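Local coordinates for tRNA threonylcarbamoyladenosine biosynthesis protein TsaB (Pseudomonas aeruginosa, PDB 5BR9) that probably takes part in making the threonylcarbamoyladenosine modification of tRNA, as a TsaB member of the KAE1/TsaD family, at residues 117-122 against 135-140; 166-171 against 183-188. All coordinates share one frame; numbering follows the deposited sequence.

Both contacts belong to one mixed five-stranded sheet, in which strand 168-171 lies beside strand 119-125. Contact 1 (117-122 against 135-140) is a regular antiparallel hairpin pairing, and four of its eight touching residues are buried. Contact 2 (166-171 against 183-188) joins strand 168-171 to the outermost strand, 187-189; its centre lies farther from the middle of the chain, and more of its residues are exposed. Backbone hydrogen bonds carry contact 1, whereas contact 2 has one direct backbone bond, a bridging water, with a second that is doubtful, and packing on aromatic faces. Backbone pairing of strands 119-125 and 168-171 joins the two contacts, and a salt bridge from R119 to the poorly ordered D167 adds to it.

Contact 1 (117-122 against 135-140); sequences AERVAA and CYQLQQ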
# COMPACT_ATOMS: atom_id res chain seq x y z
N ALA A 117 17.85 25.28 -13.58
CA ALA A 117 17.66 26.12 -12.37
C ALA A 117 18.36 25.52 -11.16
O ALA A 117 18.15 24.36 -10.82
CB ALA A 117 16.19 26.32 -12.08
N GLU A 118 19.21 26.30 -10.51
CA GLU A 118 20.00 25.80 -9.41
C GLU A 118 19.37 26.14 -8.07
O GLU A 118 19.77 25.61 -7.03
CB GLU A 118 21.41 26.36 -9.50
CG GLU A 118 22.09 25.81 -10.73
CD GLU A 118 23.56 26.07 -10.77
OE1 GLU A 118 24.09 26.72 -9.84
OE2 GLU A 118 24.20 25.60 -11.74
N ARG A 119 18.35 27.00 -8.12
CA ARG A 119 17.53 27.28 -6.96
C ARG A 119 16.07 27.11 -7.34
O ARG A 119 15.56 27.77 -8.25
CB ARG A 119 17.81 28.69 -6.43
CG ARG A 119 19.29 28.88 -6.11
CD ARG A 119 19.58 29.93 -5.06
NE ARG A 119 19.64 31.27 -5.61
CZ ARG A 119 20.22 32.30 -5.00
NH1 ARG A 119 20.23 33.50 -5.58
NH2 ARG A 119 20.80 32.14 -3.81
N VAL A 120 15.39 26.19 -6.65
CA VAL A 120 14.01 25.86 -6.98
C VAL A 120 13.14 25.88 -5.74
O VAL A 120 13.47 25.28 -4.72
CB VAL A 120 13.89 24.49 -7.67
CG1 VAL A 120 12.42 24.13 -7.85
CG2 VAL A 120 14.59 24.50 -9.03
N ALA A 121 12.05 26.63 -5.82
CA ALA A 121 11.02 26.54 -4.80
C ALA A 121 9.97 25.53 -5.31
O ALA A 121 9.27 25.79 -6.28
CB ALA A 121 10.39 27.92 -4.53
N ALA A 122 9.93 24.36 -4.70
CA ALA A 122 8.98 23.33 -5.08
C ALA A 122 7.69 23.48 -4.28
O ALA A 122 7.72 23.67 -3.07
CB ALA A 122 9.58 21.96 -4.89
N CYS A 135 12.16 24.46 -0.49
CA CYS A 135 13.10 25.16 -1.35
C CYS A 135 14.41 24.40 -1.40
O CYS A 135 14.90 23.91 -0.38
CB CYS A 135 13.32 26.59 -0.87
SG CYS A 135 11.86 27.65 -1.00
N TYR A 136 14.97 24.32 -2.60
CA TYR A 136 16.12 23.47 -2.86
C TYR A 136 17.19 24.24 -3.62
O TYR A 136 16.87 25.14 -4.39
CB TYR A 136 15.67 22.22 -3.67
CG TYR A 136 14.92 21.22 -2.81
CD1 TYR A 136 15.56 20.10 -2.32
CD2 TYR A 136 13.57 21.42 -2.47
CE1 TYR A 136 14.90 19.18 -1.51
CE2 TYR A 136 12.88 20.49 -1.66
CZ TYR A 136 13.57 19.37 -1.19
OH TYR A 136 12.95 18.45 -0.37
N GLN A 137 18.45 23.88 -3.37
CA GLN A 137 19.59 24.49 -4.05
C GLN A 137 20.63 23.43 -4.39
O GLN A 137 20.88 22.51 -3.61
CB GLN A 137 20.22 25.59 -3.19
CG GLN A 137 21.51 26.19 -3.77
CD GLN A 137 21.95 27.49 -3.09
OE1 GLN A 137 21.22 28.04 -2.26
NE2 GLN A 137 23.15 27.97 -3.43
N LEU A 138 21.21 23.56 -5.57
CA LEU A 138 22.22 22.64 -6.06
C LEU A 138 23.48 22.62 -5.18
O LEU A 138 24.05 23.65 -4.84
CB LEU A 138 22.61 23.00 -7.49
CG LEU A 138 23.40 21.94 -8.26
CD1 LEU A 138 22.53 20.75 -8.62
CD2 LEU A 138 24.01 22.56 -9.50
N GLN A 139 23.91 21.41 -4.86
CA GLN A 139 25.08 21.18 -4.03
C GLN A 139 25.75 19.94 -4.61
O GLN A 139 25.32 18.81 -4.34
CB GLN A 139 24.67 20.97 -2.57
CG GLN A 139 25.52 21.63 -1.50
CD GLN A 139 24.75 21.74 -0.17
OE1 GLN A 139 23.70 22.41 -0.10
NE2 GLN A 139 25.25 21.07 0.87
N GLN A 140 26.77 20.15 -5.44
CA GLN A 140 27.52 19.05 -6.03
C GLN A 140 26.61 18.09 -6.82
O GLN A 140 26.66 16.88 -6.63
CB GLN A 140 28.26 18.27 -4.94
CG GLN A 140 29.49 18.97 -4.44
CD GLN A 140 30.07 18.28 -3.23
OE1 GLN A 140 29.35 17.64 -2.47
NE2 GLN A 140 31.38 18.38 -3.07
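V120 and Y136 face each other as the hydrogen-bonded pair of an antiparallel beta hairpin, built from strands 119-125 and 131-139 in the sheet of this ASKHA-type domain. V120 N gives to Y136 O at 2.9 Å, and Y136 N returns a bond to V120 O at 2.8 Å, approaching nearly in line with the C=O. Two residues on, toward the open end of the hairpin, L138 N reaches E118 O at 2.9 Å, in the carbonyl plane. The same E118 O also receives a CA-H...O contact from Q137. On one face of the sheet R119 and Q137 run side by side, R119 CD lying 3.8 Å from Q137 OE1, with the guanidinium and amide planes 81° apart. At the open end the E118 side chain passes obliquely across L138, E118 CD 3.8 Å from L138 CD2. Farther out, R119 NE makes a salt bridge to D167, and on the other face Y136 OH bonds to E149, while A105 and A108 of helix 103-115 pack on its side chain. C135 SG, beside its own backbone N (chi1 -66°), lies alongside A121 on the same face as R119 and Q137, 3.8 Å from A121 CB.

Contact 2 (166-171 against 183-188); sequences ADWFGA and QRPVAL
W168 lays one face of its indole against P185: CB of the proline sits over the six-membered ring, 3.7 Å from its centroid and 7° off the normal, a close CH-pi contact. A water lies above the same face, offset toward the rim. The proline crosses the indole at about a right angle, with P185 CD 3.6 Å from W168 CH2. With chi1 at 65°, W168 CG lies between the backbone N and the carbonyl carbon, and the ring swings across to the 183-188 segment. Q183 CG and the R184 carbonyl carbon approach the indole obliquely. The ring of F169 has L188 CA over one face, offset toward its rim, while the A187 carbonyl oxygen comes in obliquely, 3.4 Å from F169 CD1.

Between the rings runs the parallel pairing of strand 168-171 with the edge strand 187-189. G170 N donates to A187 O at 3.2 Å, almost straight at 172° and in the carbonyl plane; L188 CA lies close to G170 O, at most a bent CA-H...O contact. Nearer the start of the pairing, water does the joining: the molecule over the indole links W168 O to V186 N, while a second, between W168 O and A187 N, is doubtful as a bridge. Beyond them, A166 CB touches V186 CG2.

Outside the pair, W168 NE1 bonds to A163 O and its ring meets W161. With one direct backbone bond and one clear water bridge, the edge strand is held by little direct backbone bonding, so packing of the proline and backbone on the W168 and F169 ring faces makes up much of the contact.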
# COMPACT_ATOMS: atom_id res chain seq x y z
N ALA A 166 16.53 36.90 -9.64
CA ALA A 166 15.80 36.41 -10.79
C ALA A 166 16.24 35.01 -11.24
O ALA A 166 15.92 34.58 -12.35
CB ALA A 166 15.94 37.41 -11.95
N ASP A 167 16.97 34.30 -10.38
CA ASP A 167 17.54 33.02 -10.79
C ASP A 167 16.77 31.81 -10.24
O ASP A 167 16.89 30.69 -10.75
CB ASP A 167 19.00 32.93 -10.35
CG ASP A 167 19.15 32.96 -8.85
OD1 ASP A 167 18.67 33.93 -8.23
OD2 ASP A 167 19.72 32.00 -8.29
N TRP A 168 15.96 32.01 -9.20
CA TRP A 168 15.20 30.89 -8.66
C TRP A 168 13.89 30.63 -9.44
O TRP A 168 13.30 31.53 -10.03
CB TRP A 168 14.92 31.10 -7.17
CG TRP A 168 14.05 32.25 -6.84
CD1 TRP A 168 14.40 33.56 -6.82
CD2 TRP A 168 12.68 32.19 -6.43
NE1 TRP A 168 13.33 34.34 -6.43
CE2 TRP A 168 12.26 33.52 -6.18
CE3 TRP A 168 11.76 31.15 -6.24
CZ2 TRP A 168 10.97 33.83 -5.77
CZ3 TRP A 168 10.47 31.46 -5.83
CH2 TRP A 168 10.09 32.79 -5.59
N PHE A 169 13.48 29.36 -9.43
CA PHE A 169 12.42 28.85 -10.30
C PHE A 169 11.33 28.20 -9.46
O PHE A 169 11.62 27.54 -8.46
CB PHE A 169 13.06 27.85 -11.30
CG PHE A 169 12.09 27.23 -12.30
CD1 PHE A 169 11.81 27.85 -13.50
CD2 PHE A 169 11.54 25.97 -12.06
CE1 PHE A 169 10.96 27.27 -14.43
CE2 PHE A 169 10.69 25.37 -12.99
CZ PHE A 169 10.40 26.02 -14.18
N GLY A 170 10.08 28.36 -9.87
CA GLY A 170 8.97 27.72 -9.19
C GLY A 170 8.51 26.46 -9.92
O GLY A 170 8.17 26.47 -11.11
N ALA A 171 8.50 25.35 -9.19
CA ALA A 171 8.13 24.08 -9.77
C ALA A 171 7.01 23.42 -8.99
O ALA A 171 7.05 23.36 -7.77
CB ALA A 171 9.32 23.15 -9.82
N GLN A 183 5.67 36.31 -2.65
CA GLN A 183 6.61 36.60 -3.73
C GLN A 183 6.41 35.60 -4.85
O GLN A 183 5.74 34.58 -4.66
CB GLN A 183 8.07 36.57 -3.23
CG GLN A 183 8.56 35.20 -2.79
CD GLN A 183 8.10 34.82 -1.39
OE1 GLN A 183 8.24 35.59 -0.45
NE2 GLN A 183 7.56 33.60 -1.25
N ARG A 184 6.96 35.89 -6.03
CA ARG A 184 6.93 34.93 -7.13
C ARG A 184 8.20 35.03 -7.97
O ARG A 184 8.80 36.11 -8.07
CB ARG A 184 5.69 35.13 -8.00
CG ARG A 184 5.62 36.43 -8.78
CD ARG A 184 4.88 36.20 -10.10
NE ARG A 184 5.65 35.35 -11.00
CZ ARG A 184 5.14 34.67 -12.02
NH1 ARG A 184 3.84 34.72 -12.28
NH2 ARG A 184 5.93 33.93 -12.79
N PRO A 185 8.63 33.91 -8.55
CA PRO A 185 9.83 33.91 -9.39
C PRO A 185 9.59 34.51 -10.76
O PRO A 185 8.43 34.70 -11.16
CB PRO A 185 10.15 32.41 -9.53
CG PRO A 185 8.79 31.76 -9.50
CD PRO A 185 8.00 32.58 -8.49
N VAL A 186 10.66 34.80 -11.49
CA VAL A 186 10.53 35.27 -12.86
C VAL A 186 9.83 34.19 -13.69
O VAL A 186 8.95 34.50 -14.49
CB VAL A 186 11.90 35.63 -13.46
CG1 VAL A 186 11.77 35.93 -14.94
CG2 VAL A 186 12.49 36.85 -12.76
N ALA A 187 10.19 32.93 -13.47
CA ALA A 187 9.62 31.84 -14.24
C ALA A 187 9.17 30.66 -13.39
O ALA A 187 9.79 30.32 -12.38
CB ALA A 187 10.63 31.38 -15.28
N LEU A 188 8.10 30.00 -13.81
CA LEU A 188 7.61 28.82 -13.11
C LEU A 188 6.96 27.79 -14.05
O LEU A 188 6.68 28.08 -15.21
CB LEU A 188 6.61 29.25 -12.01
CG LEU A 188 5.43 30.16 -12.34
CD1 LEU A 188 4.32 29.41 -13.04
CD2 LEU A 188 4.89 30.79 -11.06
O HOH W 1 13.28 34.23 -10.00
O HOH W 2 13.26 32.29 -12.42